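Local coordinates for transferrin (Manduca sexta, PDB 6WB6), which carries iron in insects, binding a single ferric ion per molecule together with a carbonate anion, at residues V93-L105 with E247-A259. Sequence-based numbering, arbitrary orientation.
Sequences VIVVHKDLPINNL and EEFRYLCVDGSKA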
# COMPACT_ATOMS: atom_id res chain seq x y z
N VAL A 93 -26.86 -6.34 -1.21
CA VAL A 93 -28.01 -7.18 -0.94
C VAL A 93 -27.52 -8.51 -0.41
O VAL A 93 -26.36 -8.89 -0.56
CB VAL A 93 -28.91 -7.38 -2.20
CG1 VAL A 93 -29.55 -6.05 -2.58
CG2 VAL A 93 -28.18 -7.96 -3.33
N ILE A 94 -28.46 -9.21 0.23
CA ILE A 94 -28.30 -10.57 0.72
C ILE A 94 -29.25 -11.44 -0.10
O ILE A 94 -30.45 -11.17 -0.16
CB ILE A 94 -28.65 -10.68 2.21
CG1 ILE A 94 -27.95 -9.60 3.05
CG2 ILE A 94 -28.30 -12.08 2.72
CD1 ILE A 94 -28.44 -9.55 4.47
N VAL A 95 -28.72 -12.49 -0.74
CA VAL A 95 -29.52 -13.32 -1.64
C VAL A 95 -29.50 -14.76 -1.13
O VAL A 95 -28.43 -15.33 -0.90
CB VAL A 95 -29.04 -13.23 -3.10
CG1 VAL A 95 -29.91 -14.11 -4.03
CG2 VAL A 95 -29.03 -11.73 -3.62
N VAL A 96 -30.69 -15.35 -0.99
CA VAL A 96 -30.88 -16.70 -0.46
C VAL A 96 -31.79 -17.48 -1.40
O VAL A 96 -32.46 -16.91 -2.26
CB VAL A 96 -31.48 -16.68 0.95
CG1 VAL A 96 -30.52 -16.06 1.92
CG2 VAL A 96 -32.80 -15.92 0.96
N HIS A 97 -31.81 -18.80 -1.22
CA HIS A 97 -32.80 -19.65 -1.87
C HIS A 97 -34.15 -19.38 -1.24
O HIS A 97 -34.23 -19.15 -0.04
CB HIS A 97 -32.44 -21.13 -1.73
CG HIS A 97 -31.20 -21.53 -2.47
ND1 HIS A 97 -29.94 -21.46 -1.92
CD2 HIS A 97 -31.03 -22.00 -3.73
CE1 HIS A 97 -29.05 -21.87 -2.80
NE2 HIS A 97 -29.69 -22.20 -3.91
N LYS A 98 -35.21 -19.40 -2.05
CA LYS A 98 -36.53 -19.02 -1.54
C LYS A 98 -36.96 -19.88 -0.36
O LYS A 98 -37.64 -19.39 0.55
CB LYS A 98 -37.58 -19.11 -2.65
CG LYS A 98 -37.93 -20.51 -3.11
CD LYS A 98 -39.29 -20.50 -3.83
CE LYS A 98 -39.62 -21.84 -4.48
NZ LYS A 98 -40.95 -21.81 -5.16
N ASP A 99 -36.58 -21.15 -0.35
CA ASP A 99 -36.95 -22.11 0.68
C ASP A 99 -36.00 -22.13 1.88
O ASP A 99 -36.23 -22.91 2.81
CB ASP A 99 -37.05 -23.50 0.07
CG ASP A 99 -38.17 -23.61 -0.96
OD1 ASP A 99 -39.26 -23.05 -0.71
OD2 ASP A 99 -37.94 -24.23 -2.02
N LEU A 100 -34.97 -21.30 1.91
CA LEU A 100 -34.13 -21.26 3.09
C LEU A 100 -34.97 -20.94 4.33
O LEU A 100 -35.57 -19.85 4.39
CB LEU A 100 -33.02 -20.23 2.96
CG LEU A 100 -32.12 -20.00 4.19
CD1 LEU A 100 -31.08 -21.09 4.38
CD2 LEU A 100 -31.40 -18.64 4.06
N PRO A 101 -35.00 -21.81 5.33
CA PRO A 101 -35.73 -21.48 6.56
C PRO A 101 -35.01 -20.38 7.31
O PRO A 101 -33.97 -20.62 7.93
CB PRO A 101 -35.74 -22.81 7.32
CG PRO A 101 -34.51 -23.48 6.89
CD PRO A 101 -34.21 -23.04 5.49
N ILE A 102 -35.54 -19.17 7.22
CA ILE A 102 -34.90 -18.03 7.85
C ILE A 102 -35.94 -16.95 8.04
O ILE A 102 -36.77 -16.71 7.17
CB ILE A 102 -33.70 -17.53 7.02
CG1 ILE A 102 -32.93 -16.47 7.80
CG2 ILE A 102 -34.14 -16.94 5.68
CD1 ILE A 102 -31.55 -16.20 7.21
N ASN A 103 -35.91 -16.31 9.21
CA ASN A 103 -36.82 -15.21 9.49
C ASN A 103 -36.14 -14.12 10.31
O ASN A 103 -36.82 -13.23 10.82
CB ASN A 103 -38.08 -15.72 10.21
CG ASN A 103 -38.79 -16.84 9.44
OD1 ASN A 103 -38.62 -18.03 9.75
ND2 ASN A 103 -39.58 -16.47 8.44
N ASN A 104 -34.80 -14.14 10.39
CA ASN A 104 -34.03 -13.20 11.20
C ASN A 104 -32.57 -13.28 10.75
O ASN A 104 -32.08 -14.36 10.46
CB ASN A 104 -34.16 -13.54 12.69
CG ASN A 104 -33.57 -12.46 13.61
OD1 ASN A 104 -32.35 -12.23 13.63
ND2 ASN A 104 -34.43 -11.82 14.40
N LEU A 105 -31.88 -12.13 10.72
CA LEU A 105 -30.50 -12.20 10.23
C LEU A 105 -29.57 -12.92 11.20
O LEU A 105 -28.46 -13.29 10.80
CB LEU A 105 -29.92 -10.81 9.94
CG LEU A 105 -30.68 -9.91 8.97
CD1 LEU A 105 -29.87 -8.65 8.79
CD2 LEU A 105 -30.92 -10.59 7.65
N GLU A 247 -37.62 -16.58 -9.27
CA GLU A 247 -38.63 -17.03 -8.32
C GLU A 247 -38.06 -18.02 -7.31
O GLU A 247 -38.61 -18.18 -6.22
CB GLU A 247 -39.80 -17.67 -9.07
CG GLU A 247 -40.71 -16.65 -9.72
CD GLU A 247 -41.77 -17.28 -10.62
OE1 GLU A 247 -41.72 -18.51 -10.83
OE2 GLU A 247 -42.64 -16.53 -11.11
N GLU A 248 -36.99 -18.72 -7.68
CA GLU A 248 -36.33 -19.65 -6.77
C GLU A 248 -35.47 -18.95 -5.72
O GLU A 248 -34.97 -19.62 -4.81
CB GLU A 248 -35.49 -20.65 -7.56
CG GLU A 248 -36.34 -21.57 -8.46
CD GLU A 248 -37.53 -22.13 -7.71
OE1 GLU A 248 -37.30 -22.76 -6.65
OE2 GLU A 248 -38.69 -21.89 -8.13
N PHE A 249 -35.30 -17.64 -5.82
CA PHE A 249 -34.40 -16.89 -4.95
C PHE A 249 -35.11 -15.68 -4.40
O PHE A 249 -36.17 -15.28 -4.89
CB PHE A 249 -33.13 -16.48 -5.70
CG PHE A 249 -32.36 -17.63 -6.22
CD1 PHE A 249 -32.68 -18.20 -7.43
CD2 PHE A 249 -31.36 -18.19 -5.45
CE1 PHE A 249 -32.00 -19.28 -7.90
CE2 PHE A 249 -30.67 -19.28 -5.91
CZ PHE A 249 -31.01 -19.84 -7.14
N ARG A 250 -34.51 -15.11 -3.36
CA ARG A 250 -35.10 -13.98 -2.67
C ARG A 250 -33.99 -13.12 -2.08
O ARG A 250 -32.92 -13.61 -1.71
CB ARG A 250 -36.02 -14.43 -1.53
CG ARG A 250 -37.21 -15.30 -1.96
CD ARG A 250 -38.41 -14.49 -2.43
NE ARG A 250 -39.60 -15.34 -2.57
CZ ARG A 250 -39.84 -16.14 -3.61
NH1 ARG A 250 -38.99 -16.21 -4.62
NH2 ARG A 250 -40.93 -16.87 -3.64
N TYR A 251 -34.24 -11.82 -1.99
CA TYR A 251 -33.43 -11.01 -1.11
C TYR A 251 -33.85 -11.33 0.31
O TYR A 251 -35.02 -11.56 0.58
CB TYR A 251 -33.61 -9.52 -1.38
CG TYR A 251 -33.30 -9.06 -2.76
CD1 TYR A 251 -32.02 -9.12 -3.28
CD2 TYR A 251 -34.28 -8.47 -3.53
CE1 TYR A 251 -31.75 -8.67 -4.55
CE2 TYR A 251 -34.03 -8.01 -4.78
CZ TYR A 251 -32.76 -8.11 -5.30
OH TYR A 251 -32.54 -7.63 -6.57
N LEU A 252 -32.89 -11.33 1.22
CA LEU A 252 -33.17 -11.36 2.64
C LEU A 252 -33.02 -9.94 3.17
O LEU A 252 -31.96 -9.32 2.99
CB LEU A 252 -32.23 -12.34 3.34
CG LEU A 252 -32.36 -12.43 4.86
CD1 LEU A 252 -33.67 -13.08 5.29
CD2 LEU A 252 -31.18 -13.19 5.47
N CYS A 253 -34.08 -9.42 3.78
CA CYS A 253 -34.13 -8.05 4.27
C CYS A 253 -33.71 -7.98 5.74
O CYS A 253 -33.76 -8.98 6.47
CB CYS A 253 -35.53 -7.47 4.08
SG CYS A 253 -36.21 -7.74 2.41
N VAL A 254 -33.27 -6.79 6.18
CA VAL A 254 -32.89 -6.64 7.59
C VAL A 254 -34.05 -7.05 8.49
O VAL A 254 -33.84 -7.57 9.59
CB VAL A 254 -32.41 -5.21 7.90
CG1 VAL A 254 -31.98 -5.09 9.40
CG2 VAL A 254 -31.27 -4.82 7.01
N ASP A 255 -35.28 -6.79 8.06
CA ASP A 255 -36.51 -7.33 8.63
C ASP A 255 -36.38 -8.77 9.13
O ASP A 255 -37.05 -9.19 10.09
CB ASP A 255 -37.60 -7.27 7.54
CG ASP A 255 -38.89 -6.68 8.03
OD1 ASP A 255 -39.15 -6.71 9.24
OD2 ASP A 255 -39.65 -6.18 7.17
N GLY A 256 -35.52 -9.55 8.49
CA GLY A 256 -35.61 -10.98 8.52
C GLY A 256 -36.56 -11.54 7.50
O GLY A 256 -36.64 -12.77 7.36
N SER A 257 -37.31 -10.69 6.79
CA SER A 257 -38.26 -11.10 5.78
C SER A 257 -37.55 -11.36 4.46
O SER A 257 -36.38 -11.03 4.28
CB SER A 257 -39.35 -10.05 5.59
OG SER A 257 -38.83 -8.80 5.14
N LYS A 258 -38.27 -11.99 3.54
CA LYS A 258 -37.81 -12.17 2.18
C LYS A 258 -38.59 -11.23 1.27
O LYS A 258 -39.73 -10.85 1.58
CB LYS A 258 -37.99 -13.63 1.73
CG LYS A 258 -37.16 -14.58 2.57
CD LYS A 258 -37.33 -16.00 2.12
CE LYS A 258 -37.03 -16.93 3.23
NZ LYS A 258 -37.49 -18.33 2.93
N ALA A 259 -37.95 -10.81 0.20
CA ALA A 259 -38.56 -9.98 -0.83
C ALA A 259 -38.19 -10.55 -2.19
O ALA A 259 -37.08 -11.06 -2.36
CB ALA A 259 -38.07 -8.53 -0.74
O HOH W 1 -30.94 -7.87 0.90
O HOH W 2 -41.63 -18.59 -5.68
O HOH W 3 -39.39 -17.64 5.32
O HOH W 4 -33.64 -9.56 11.16
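Val96 and Arg250 form a hydrogen-bonded pair of two antiparallel strands: Val96 N gives Arg250 O a nearly straight bond of 2.9 Å, and Arg250 N returns one to Val96 O. Leu252 N to Ile94 O (2.8 Å) and Lys98 N to Glu248 O extend the pairing on either side. From the neighbouring strand 258-260, Lys258 stretches an extended chain past Ile102, whose CG2 packs on its CE, and NZ donates hydrogen bonds to Lys98 O (2.6 Å) and Leu100 O (2.9 Å) of the type I turn His97-Leu100; a long cation suits converging carbonyls. Leu252, with CG anti to its backbone N (chi1 177°), sends CD2 tightly against Ile102 CD1, tip to tip at 3.5 Å, and Leu105 CD2 (3.4 Å), three branched side chains tying loop to strand. Gly256 sits where a side chain would strike Asn103 O.

Arg250 bends at chi2 (-85°), which places Lys98 CB over one guanidinium face, offset toward its rim, and brings NH1 to Glu247 O (2.6 Å) and Phe249 O; NH2 binds a water shared with Glu247 O. A leucine here would probably leave both carbonyls without this donor, break the water link and deprive Lys98 CB of that partner.

Compact valines let the Tyr251 ring lie close, CD1 3.7 Å from Val93 CB, with Val95 on Tyr251's sheet face. In the first transferrin-like domain's mixed sheet, strand 90-97 also pairs with strand 218-222; helices 223-229 and 203-213 pack on Val95.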